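Local coordinates for microcin B17-processing protein McbB (Escherichia coli str. K-12 substr. MG1655, PDB 6GRH) that is needed to process the inactive precursor of microcin B17 into the active peptide antibiotic, at residues N110-W115 with V122-D127; L140-L145 with H244-R249; Q170-Y173 with F178-D181. One frame throughout, in Å; residues are numbered along the deposited sequence.

Interaction 1: residues N110-W115 with V122-D127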
loop_
_atom_site.group_PDB
_atom_site.type_symbol
_atom_site.label_atom_id
_atom_site.label_comp_id
_atom_site.label_asym_id
_atom_site.label_seq_id
_atom_site.Cartn_x
_atom_site.Cartn_y
_atom_site.Cartn_z
ATOM N N ASN B 110 -0.498 -3.101 -39.737
ATOM C CA ASN B 110 0.840 -2.660 -40.137
ATOM C C ASN B 110 1.933 -2.929 -39.083
ATOM O O ASN B 110 3.090 -2.582 -39.307
ATOM C CB ASN B 110 0.788 -1.180 -40.542
ATOM C CG ASN B 110 -0.001 -0.949 -41.823
ATOM O OD1 ASN B 110 -0.942 -0.153 -41.851
ATOM N ND2 ASN B 110 0.348 -1.664 -42.876
ATOM N N ALA B 111 1.576 -3.572 -37.966
ATOM C CA ALA B 111 2.460 -3.664 -36.791
ATOM C C ALA B 111 3.673 -4.536 -37.041
ATOM O O ALA B 111 4.757 -4.177 -36.650
ATOM C CB ALA B 111 1.711 -4.189 -35.575
ATOM N N ARG B 112 3.489 -5.653 -37.734
ATOM C CA ARG B 112 4.606 -6.536 -38.017
ATOM C C ARG B 112 5.711 -5.815 -38.772
ATOM O O ARG B 112 6.869 -5.965 -38.433
ATOM C CB ARG B 112 4.168 -7.739 -38.810
ATOM C CG ARG B 112 3.240 -8.633 -38.006
ATOM C CD ARG B 112 2.306 -9.321 -38.952
ATOM N NE ARG B 112 2.769 -10.624 -39.353
ATOM C CZ ARG B 112 2.537 -11.194 -40.537
ATOM N NH1 ARG B 112 1.877 -10.566 -41.513
ATOM N NH2 ARG B 112 2.970 -12.426 -40.744
ATOM N N GLU B 113 5.361 -5.021 -39.777
ATOM C CA GLU B 113 6.389 -4.375 -40.594
ATOM C C GLU B 113 6.960 -3.125 -39.910
ATOM O O GLU B 113 8.177 -2.934 -39.925
ATOM C CB GLU B 113 5.883 -4.086 -42.012
ATOM C CG GLU B 113 6.929 -4.401 -43.079
ATOM C CD GLU B 113 7.187 -5.895 -43.235
ATOM O OE1 GLU B 113 8.318 -6.362 -42.958
ATOM O OE2 GLU B 113 6.248 -6.608 -43.643
ATOM N N GLN B 114 6.104 -2.301 -39.298
ATOM C CA GLN B 114 6.564 -1.111 -38.559
ATOM C C GLN B 114 7.469 -1.428 -37.393
ATOM O O GLN B 114 8.504 -0.771 -37.208
ATOM C CB GLN B 114 5.392 -0.324 -37.987
ATOM C CG GLN B 114 4.560 0.406 -39.027
ATOM C CD GLN B 114 3.292 1.009 -38.433
ATOM O OE1 GLN B 114 3.039 0.966 -37.195
ATOM N NE2 GLN B 114 2.481 1.588 -39.312
ATOM N N TRP B 115 7.088 -2.433 -36.613
ATOM C CA TRP B 115 7.752 -2.664 -35.340
ATOM C C TRP B 115 9.092 -3.364 -35.466
ATOM O O TRP B 115 9.844 -3.379 -34.508
ATOM C CB TRP B 115 6.820 -3.357 -34.330
ATOM C CG TRP B 115 5.598 -2.515 -33.955
ATOM C CD1 TRP B 115 5.307 -1.243 -34.354
ATOM C CD2 TRP B 115 4.511 -2.919 -33.099
ATOM N NE1 TRP B 115 4.099 -0.835 -33.806
ATOM C CE2 TRP B 115 3.596 -1.839 -33.033
ATOM C CE3 TRP B 115 4.210 -4.098 -32.410
ATOM C CZ2 TRP B 115 2.409 -1.894 -32.280
ATOM C CZ3 TRP B 115 3.009 -4.144 -31.652
ATOM C CH2 TRP B 115 2.140 -3.056 -31.614
ATOM N N VAL B 122 7.279 -9.804 -34.475
ATOM C CA VAL B 122 5.930 -10.347 -34.323
ATOM C C VAL B 122 5.687 -11.170 -35.575
ATOM O O VAL B 122 5.669 -10.611 -36.669
ATOM C CB VAL B 122 4.861 -9.247 -34.247
ATOM C CG1 VAL B 122 3.458 -9.859 -34.177
ATOM C CG2 VAL B 122 5.116 -8.330 -33.067
ATOM N N SER B 123 5.530 -12.484 -35.418
ATOM C CA SER B 123 5.397 -13.380 -36.568
ATOM C C SER B 123 4.005 -13.354 -37.181
ATOM O O SER B 123 3.881 -13.480 -38.391
ATOM C CB SER B 123 5.760 -14.828 -36.225
ATOM O OG SER B 123 5.043 -15.268 -35.094
ATOM N N HIS B 124 2.972 -13.207 -36.361
ATOM C CA HIS B 124 1.603 -13.302 -36.833
ATOM C C HIS B 124 0.685 -12.427 -36.014
ATOM O O HIS B 124 0.876 -12.322 -34.801
ATOM C CB HIS B 124 1.103 -14.735 -36.726
ATOM C CG HIS B 124 1.819 -15.696 -37.616
ATOM N ND1 HIS B 124 2.861 -16.486 -37.171
ATOM C CD2 HIS B 124 1.668 -15.973 -38.933
ATOM C CE1 HIS B 124 3.302 -17.229 -38.180
ATOM N NE2 HIS B 124 2.592 -16.939 -39.256
ATOM N N ILE B 125 -0.288 -11.814 -36.690
ATOM C CA ILE B 125 -1.454 -11.218 -36.058
ATOM C C ILE B 125 -2.606 -12.205 -36.234
ATOM O O ILE B 125 -2.973 -12.538 -37.347
ATOM C CB ILE B 125 -1.854 -9.866 -36.692
ATOM C CG1 ILE B 125 -0.651 -8.922 -36.762
ATOM C CG2 ILE B 125 -2.970 -9.204 -35.872
ATOM C CD1 ILE B 125 0.061 -8.643 -35.447
ATOM N N ILE B 126 -3.156 -12.689 -35.141
ATOM C CA ILE B 126 -4.181 -13.719 -35.190
ATOM C C ILE B 126 -5.537 -13.164 -34.720
ATOM O O ILE B 126 -5.640 -12.526 -33.661
ATOM C CB ILE B 126 -3.763 -14.937 -34.347
ATOM C CG1 ILE B 126 -2.443 -15.496 -34.863
ATOM C CG2 ILE B 126 -4.840 -16.021 -34.401
ATOM C CD1 ILE B 126 -1.679 -16.303 -33.845
ATOM N N ASP B 127 -6.572 -13.403 -35.517
ATOM C CA ASP B 127 -7.926 -13.041 -35.136
ATOM C C ASP B 127 -8.417 -14.087 -34.144
ATOM O O ASP B 127 -8.353 -15.280 -34.433
ATOM C CB ASP B 127 -8.850 -12.977 -36.359
ATOM C CG ASP B 127 -10.222 -12.338 -36.046
ATOM O OD1 ASP B 127 -10.707 -12.427 -34.899
ATOM O OD2 ASP B 127 -10.826 -11.761 -36.976
HETATM O O HOH W 1 7.668 -7.376 -36.371
#
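Arg-112 reaches from the helix 111-115 over the start of strand 122-127 and carries most of this contact. Its CG sits beside the backbone N (chi1 -66°), and a bend at chi3 turns the guanidinium toward the strand backbone. NH2 donates to the carbonyl O of Ser-123 at 2.7 Å, with an N-H...O angle of 159°. This oxygen lies close to the guanidinium plane, while the donor is tilted out of the carbonyl plane. NE of Arg-112 gives the same oxygen a second, weak bond of 3.2 Å. Together they probably help hold the guanidinium in this orientation.

The aliphatic part of the arginine packs as well. It crosses Val-122 at about a right angle, with CG of Arg-112 4.0 Å from CG1 of Val-122. It runs past Ile-125 in the opposite direction, and CD of Arg-112 lies 3.7 Å from CG1 of Ile-125. Trp-115 CE3 approaches Val-122 CG2 at 4.4 Å. One water joins the backbones: it donates to Arg-112 O at 2.6 Å and accepts from Val-122 N at 3.1 Å.

The hydroxyl of Ser-123 is hydrogen-bonded to Asn-97 OD1 and Ser-98 O of strand 97-102. Helix 236-254 packs on Trp-115. The helix and strand segments run nearly antiparallel, at 157°. They are the second and third elements of a beta-alpha-beta unit that begins with strand 97-102.

Interaction 2: residues L140-L145 with H244-R249. With EDO (1,2-ethanediol), chain J.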
loop_
_atom_site.group_PDB
_atom_site.type_symbol
_atom_site.label_atom_id
_atom_site.label_comp_id
_atom_site.label_asym_id
_atom_site.label_seq_id
_atom_site.Cartn_x
_atom_site.Cartn_y
_atom_site.Cartn_z
ATOM N N LEU B 140 6.111 -15.694 -27.058
ATOM C CA LEU B 140 5.313 -14.779 -26.234
ATOM C C LEU B 140 3.978 -14.519 -26.937
ATOM O O LEU B 140 3.942 -14.062 -28.080
ATOM C CB LEU B 140 6.045 -13.470 -25.996
ATOM C CG LEU B 140 5.363 -12.359 -25.176
ATOM C CD1 LEU B 140 5.111 -12.807 -23.750
ATOM C CD2 LEU B 140 6.209 -11.108 -25.199
ATOM N N ILE B 141 2.881 -14.836 -26.272
ATOM C CA ILE B 141 1.559 -14.603 -26.815
ATOM C C ILE B 141 0.967 -13.349 -26.176
ATOM O O ILE B 141 0.703 -13.329 -24.954
ATOM C CB ILE B 141 0.628 -15.820 -26.577
ATOM C CG1 ILE B 141 1.242 -17.083 -27.182
ATOM C CG2 ILE B 141 -0.766 -15.529 -27.109
ATOM C CD1 ILE B 141 0.456 -18.355 -26.936
ATOM N N TRP B 142 0.750 -12.319 -26.993
ATOM C CA TRP B 142 0.070 -11.117 -26.565
ATOM C C TRP B 142 -1.398 -11.213 -26.954
ATOM O O TRP B 142 -1.721 -11.256 -28.129
ATOM C CB TRP B 142 0.696 -9.861 -27.197
ATOM C CG TRP B 142 0.225 -8.602 -26.512
ATOM C CD1 TRP B 142 -1.084 -8.164 -26.409
ATOM C CD2 TRP B 142 1.014 -7.653 -25.804
ATOM N NE1 TRP B 142 -1.134 -6.994 -25.708
ATOM C CE2 TRP B 142 0.125 -6.669 -25.294
ATOM C CE3 TRP B 142 2.383 -7.527 -25.549
ATOM C CZ2 TRP B 142 0.559 -5.574 -24.542
ATOM C CZ3 TRP B 142 2.823 -6.448 -24.796
ATOM C CH2 TRP B 142 1.905 -5.483 -24.297
ATOM N N LEU B 143 -2.295 -11.255 -25.957
ATOM C CA LEU B 143 -3.730 -11.275 -26.211
ATOM C C LEU B 143 -4.319 -9.906 -25.911
ATOM O O LEU B 143 -4.294 -9.482 -24.769
ATOM C CB LEU B 143 -4.390 -12.338 -25.358
ATOM C CG LEU B 143 -5.912 -12.450 -25.345
ATOM C CD1 LEU B 143 -6.495 -12.719 -26.728
ATOM C CD2 LEU B 143 -6.304 -13.557 -24.359
ATOM N N HIS B 144 -4.851 -9.229 -26.927
ATOM C CA HIS B 144 -5.389 -7.890 -26.765
ATOM C C HIS B 144 -6.877 -7.941 -27.077
ATOM O O HIS B 144 -7.260 -8.312 -28.183
ATOM C CB HIS B 144 -4.672 -6.893 -27.670
ATOM C CG HIS B 144 -5.282 -5.531 -27.660
ATOM N ND1 HIS B 144 -5.172 -4.686 -26.582
ATOM C CD2 HIS B 144 -6.067 -4.901 -28.558
ATOM C CE1 HIS B 144 -5.837 -3.572 -26.838
ATOM N NE2 HIS B 144 -6.359 -3.661 -28.045
ATOM N N LEU B 145 -7.702 -7.524 -26.108
ATOM C CA LEU B 145 -9.159 -7.516 -26.245
ATOM C C LEU B 145 -9.778 -6.134 -26.014
ATOM O O LEU B 145 -9.597 -5.550 -24.935
ATOM C CB LEU B 145 -9.771 -8.496 -25.246
ATOM C CG LEU B 145 -9.364 -9.957 -25.438
ATOM C CD1 LEU B 145 -9.949 -10.832 -24.342
ATOM C CD2 LEU B 145 -9.808 -10.454 -26.804
ATOM N N HIS B 244 0.880 2.347 -28.997
ATOM C CA HIS B 244 2.217 2.711 -28.582
ATOM C C HIS B 244 2.675 1.978 -27.315
ATOM O O HIS B 244 3.825 1.514 -27.248
ATOM C CB HIS B 244 2.308 4.217 -28.401
ATOM C CG HIS B 244 3.695 4.707 -28.169
ATOM N ND1 HIS B 244 4.708 4.559 -29.101
ATOM C CD2 HIS B 244 4.243 5.328 -27.098
ATOM C CE1 HIS B 244 5.825 5.058 -28.597
ATOM N NE2 HIS B 244 5.566 5.542 -27.391
ATOM N N LEU B 245 1.803 1.896 -26.303
ATOM C CA LEU B 245 2.139 1.155 -25.085
ATOM C C LEU B 245 2.433 -0.326 -25.303
ATOM O O LEU B 245 3.364 -0.869 -24.702
ATOM C CB LEU B 245 1.060 1.338 -24.010
ATOM C CG LEU B 245 1.005 2.681 -23.312
ATOM C CD1 LEU B 245 -0.140 2.693 -22.291
ATOM C CD2 LEU B 245 2.280 2.976 -22.573
ATOM N N ILE B 246 1.664 -0.957 -26.180
ATOM C CA ILE B 246 1.903 -2.344 -26.602
ATOM C C ILE B 246 3.288 -2.465 -27.253
ATOM O O ILE B 246 4.120 -3.313 -26.861
ATOM C CB ILE B 246 0.785 -2.842 -27.532
ATOM C CG1 ILE B 246 -0.549 -2.954 -26.775
ATOM C CG2 ILE B 246 1.116 -4.205 -28.138
ATOM C CD1 ILE B 246 -1.762 -3.232 -27.634
ATOM N N LYS B 247 3.555 -1.590 -28.221
ATOM C CA LYS B 247 4.841 -1.587 -28.890
ATOM C C LYS B 247 6.008 -1.448 -27.918
ATOM O O LYS B 247 6.960 -2.246 -27.950
ATOM C CB LYS B 247 4.903 -0.484 -29.947
ATOM C CG LYS B 247 6.136 -0.648 -30.822
ATOM C CD LYS B 247 6.393 0.560 -31.692
ATOM C CE LYS B 247 7.189 1.598 -30.926
ATOM N NZ LYS B 247 7.508 2.666 -31.878
ATOM N N ARG B 248 5.921 -0.448 -27.031
ATOM C CA ARG B 248 6.999 -0.225 -26.096
ATOM C C ARG B 248 7.177 -1.347 -25.104
ATOM O O ARG B 248 8.300 -1.680 -24.761
ATOM C CB ARG B 248 6.863 1.090 -25.354
ATOM C CG ARG B 248 7.073 2.276 -26.249
ATOM C CD ARG B 248 8.449 2.265 -26.927
ATOM N NE ARG B 248 8.764 3.605 -27.379
ATOM C CZ ARG B 248 9.622 3.924 -28.334
ATOM N NH1 ARG B 248 10.322 2.999 -28.992
ATOM N NH2 ARG B 248 9.806 5.208 -28.606
ATOM N N ARG B 249 6.079 -1.961 -24.695
ATOM C CA ARG B 249 6.174 -3.097 -23.819
ATOM C C ARG B 249 6.829 -4.304 -24.497
ATOM O O ARG B 249 7.704 -4.953 -23.922
ATOM C CB ARG B 249 4.792 -3.401 -23.193
ATOM C CG ARG B 249 4.845 -4.488 -22.149
ATOM C CD ARG B 249 5.512 -3.981 -20.887
ATOM N NE ARG B 249 5.578 -5.039 -19.897
ATOM C CZ ARG B 249 6.661 -5.458 -19.250
ATOM N NH1 ARG B 249 7.862 -4.880 -19.407
ATOM N NH2 ARG B 249 6.529 -6.465 -18.387
HETATM C C1 EDO J . 11.537 5.759 -31.548
HETATM O O1 EDO J . 12.282 5.393 -30.384
HETATM C C2 EDO J . 11.286 7.256 -31.490
HETATM O O2 EDO J . 10.254 7.635 -32.399
#
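The indole of Trp-142 carries Ile-246 on one face and meets Arg-249 at its edge. CG2 of Ile-246 makes a CH-pi contact, 3.9 Å from the centroid of the six-membered ring and 12° off its normal. CG1 of the same isoleucine lies 3.6 Å from Trp-142 CZ2. At the edge, CB of Arg-249 lies near the ring plane, 3.7 Å from Trp-142 CH2.

The imidazole of His-144 has CD1 of Ile-246 over one face, 4.2 Å from the ring centroid. In Ile-246, CG1 lies beside the backbone N (chi1 -67°), which leaves CG2 anti to that N. CG2 goes to the indole, the CG1-CD1 arm to the histidine.

Helix 236-254 here covers one face of the mixed sheet; segment 244-249 runs nearly antiparallel to 140-144. Helix 150-160 covers the other face, where Leu-143 packs on it. No hydrogen bond crosses between the segments. Trp-142 NE1 and His-144 ND1 both bond to Ser-171 OG, which satisfies these two nitrogens.

Arg-249 bends at chi2 (72°), and its guanidinium makes a salt bridge with Glu-252 and a hydrogen bond to Phe-266 O. His-244, Lys-247 and Arg-248 bond to the second subunit. Arg-248 NH2 also donates to O1 of 1,2-ethanediol, probably from the crystallisation liquor, at the guanidinium edge.

Interaction 3: residues Q170-Y173 with F178-D181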
loop_
_atom_site.group_PDB
_atom_site.type_symbol
_atom_site.label_atom_id
_atom_site.label_comp_id
_atom_site.label_asym_id
_atom_site.label_seq_id
_atom_site.Cartn_x
_atom_site.Cartn_y
_atom_site.Cartn_z
ATOM N N GLN B 170 -1.623 -10.133 -21.466
ATOM C CA GLN B 170 -2.999 -9.818 -21.779
ATOM C C GLN B 170 -3.210 -8.347 -21.622
ATOM O O GLN B 170 -2.762 -7.764 -20.621
ATOM C CB GLN B 170 -3.981 -10.535 -20.850
ATOM C CG GLN B 170 -3.860 -12.043 -20.773
ATOM C CD GLN B 170 -2.719 -12.567 -19.909
ATOM O OE1 GLN B 170 -2.174 -13.625 -20.205
ATOM N NE2 GLN B 170 -2.406 -11.894 -18.829
ATOM N N SER B 171 -3.942 -7.757 -22.558
ATOM C CA SER B 171 -4.296 -6.344 -22.470
ATOM C C SER B 171 -5.772 -6.124 -22.787
ATOM O O SER B 171 -6.376 -6.843 -23.557
ATOM C CB SER B 171 -3.364 -5.486 -23.343
ATOM O OG SER B 171 -3.518 -5.763 -24.713
ATOM N N TYR B 172 -6.365 -5.155 -22.109
ATOM C CA TYR B 172 -7.821 -4.995 -22.055
ATOM C C TYR B 172 -8.108 -3.663 -21.334
ATOM O O TYR B 172 -7.186 -3.024 -20.803
ATOM C CB TYR B 172 -8.486 -6.202 -21.322
ATOM C CG TYR B 172 -7.908 -6.452 -19.964
ATOM C CD1 TYR B 172 -6.748 -7.191 -19.807
ATOM C CD2 TYR B 172 -8.469 -5.869 -18.835
ATOM C CE1 TYR B 172 -6.184 -7.392 -18.568
ATOM C CE2 TYR B 172 -7.911 -6.052 -17.590
ATOM C CZ TYR B 172 -6.779 -6.807 -17.457
ATOM O OH TYR B 172 -6.209 -6.963 -16.239
ATOM N N TYR B 173 -9.373 -3.266 -21.332
ATOM C CA TYR B 173 -9.801 -2.000 -20.802
ATOM C C TYR B 173 -10.700 -2.227 -19.605
ATOM O O TYR B 173 -11.495 -3.139 -19.585
ATOM C CB TYR B 173 -10.494 -1.176 -21.877
ATOM C CG TYR B 173 -9.583 -0.902 -23.054
ATOM C CD1 TYR B 173 -8.798 0.248 -23.102
ATOM C CD2 TYR B 173 -9.476 -1.823 -24.110
ATOM C CE1 TYR B 173 -7.947 0.497 -24.182
ATOM C CE2 TYR B 173 -8.631 -1.592 -25.192
ATOM C CZ TYR B 173 -7.857 -0.423 -25.221
ATOM O OH TYR B 173 -7.011 -0.207 -26.286
ATOM N N PHE B 178 -6.447 1.492 -19.466
ATOM C CA PHE B 178 -5.893 0.431 -20.303
ATOM C C PHE B 178 -4.954 -0.369 -19.391
ATOM O O PHE B 178 -4.066 0.179 -18.745
ATOM C CB PHE B 178 -5.183 1.034 -21.500
ATOM C CG PHE B 178 -4.549 0.018 -22.415
ATOM C CD1 PHE B 178 -5.272 -1.056 -22.889
ATOM C CD2 PHE B 178 -3.214 0.134 -22.765
ATOM C CE1 PHE B 178 -4.684 -1.998 -23.716
ATOM C CE2 PHE B 178 -2.616 -0.797 -23.598
ATOM C CZ PHE B 178 -3.352 -1.874 -24.074
ATOM N N ARG B 179 -5.169 -1.671 -19.322
ATOM C CA ARG B 179 -4.386 -2.569 -18.472
ATOM C C ARG B 179 -3.519 -3.483 -19.299
ATOM O O ARG B 179 -4.000 -4.106 -20.243
ATOM C CB ARG B 179 -5.326 -3.451 -17.651
ATOM C CG ARG B 179 -6.261 -2.670 -16.758
ATOM C CD ARG B 179 -5.503 -2.094 -15.600
ATOM N NE ARG B 179 -6.400 -1.330 -14.732
ATOM C CZ ARG B 179 -6.120 -0.946 -13.488
ATOM N NH1 ARG B 179 -4.971 -1.265 -12.894
ATOM N NH2 ARG B 179 -7.036 -0.259 -12.824
ATOM N N ILE B 180 -2.254 -3.596 -18.934
ATOM C CA ILE B 180 -1.398 -4.598 -19.514
ATOM C C ILE B 180 -0.955 -5.455 -18.335
ATOM O O ILE B 180 -0.269 -4.978 -17.431
ATOM C CB ILE B 180 -0.172 -3.999 -20.226
ATOM C CG1 ILE B 180 -0.602 -3.050 -21.359
ATOM C CG2 ILE B 180 0.730 -5.125 -20.736
ATOM C CD1 ILE B 180 0.549 -2.249 -21.914
ATOM N N ASP B 181 -1.326 -6.730 -18.352
ATOM C CA ASP B 181 -0.930 -7.610 -17.272
ATOM C C ASP B 181 0.573 -7.839 -17.285
ATOM O O ASP B 181 1.253 -7.663 -18.304
ATOM C CB ASP B 181 -1.655 -8.968 -17.358
ATOM C CG ASP B 181 -3.136 -8.868 -17.106
ATOM O OD1 ASP B 181 -3.609 -7.835 -16.535
ATOM O OD2 ASP B 181 -3.839 -9.854 -17.494
#
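Backbone bonds join Gln-170, Tyr-172, Arg-179 and Asp-181 across two antiparallel strands. Tyr-172 and Arg-179 form the hydrogen-bonded pair. Arg-179 N donates to Tyr-172 O at 2.8 Å. Tyr-172 N donates to Arg-179 O at 3.2 Å. Asp-181 N donates to Gln-170 O at 2.9 Å, almost straight. Ser-171 with Ile-180 and Tyr-173 with Phe-178 are non-hydrogen-bonded pairs.

Side-chain hydrogen bonds converge on the carboxylate of Asp-181. Gln-170 NE2 reaches the anti lone pair of Asp-181 OD2 at 2.8 Å, and the acceptor lies near the amide plane. Gln-170 OE1 is hydrogen-bonded to Tyr-157 OH. The hydroxyl OH of Tyr-172 gives its proton to the syn lone pair of Asp-181 OD1, also at 2.8 Å. The tyrosine ring and the carboxylate planes are 66° apart. His-193 ND1 also bonds to OD2, so the buried carboxylate has three side-chain partners. These would probably stabilise its negative charge.

Ring contacts lie on both faces of the sheet. Tyr-172 has the crowded chi1 of 54°, which carries its ring across toward the neighbouring strand, where OH meets Asp-181. CB of Arg-179 sits over one face of this ring, 3.9 Å from the centroid. The arginine then leads away to Ser-177 and a cation-pi contact with Trp-200.

On the face with Ser-171, the rings of Tyr-173 and Phe-178 meet obliquely, with planes at 33°. Phe-178 CD1 lies over the tyrosine face, 3.4 Å from Tyr-173 CE1. CZ of Phe-178 meets Ser-171 CB, and helix 236-254 packs on the phenylalanine. The side chain of Gln-170 is about 9 Å from the zinc ion held by Cys-192, Cys-195, Cys-290 and Cys-292. The two segments belong to the beta hairpin of strands 167-174 and 177-180, within the mixed sheet.

Overall arrangement
All three interactions involve the same mixed sheet. Interaction 1 lies at strand 122-127, the outermost strand on one side within this chain, and is partly exposed. An arginine grips a backbone carbonyl there, and a water bridges the segments. Interactions 2 and 3 are buried. Interaction 2 is apolar, with a helix on the sheet face and no hydrogen bond across. Interaction 3 joins neighbouring strands and combines backbone bonds with a buried carboxylate. Interaction 2 touches both others. Ile-246 meets Trp-115 of interaction 1, and the His-144 ring packs on Tyr-173 and Phe-178 of interaction 3. Strands 139-144 and 167-174 are neighbours. Interactions 1 and 3 do not touch, their centres being about 18 Å apart.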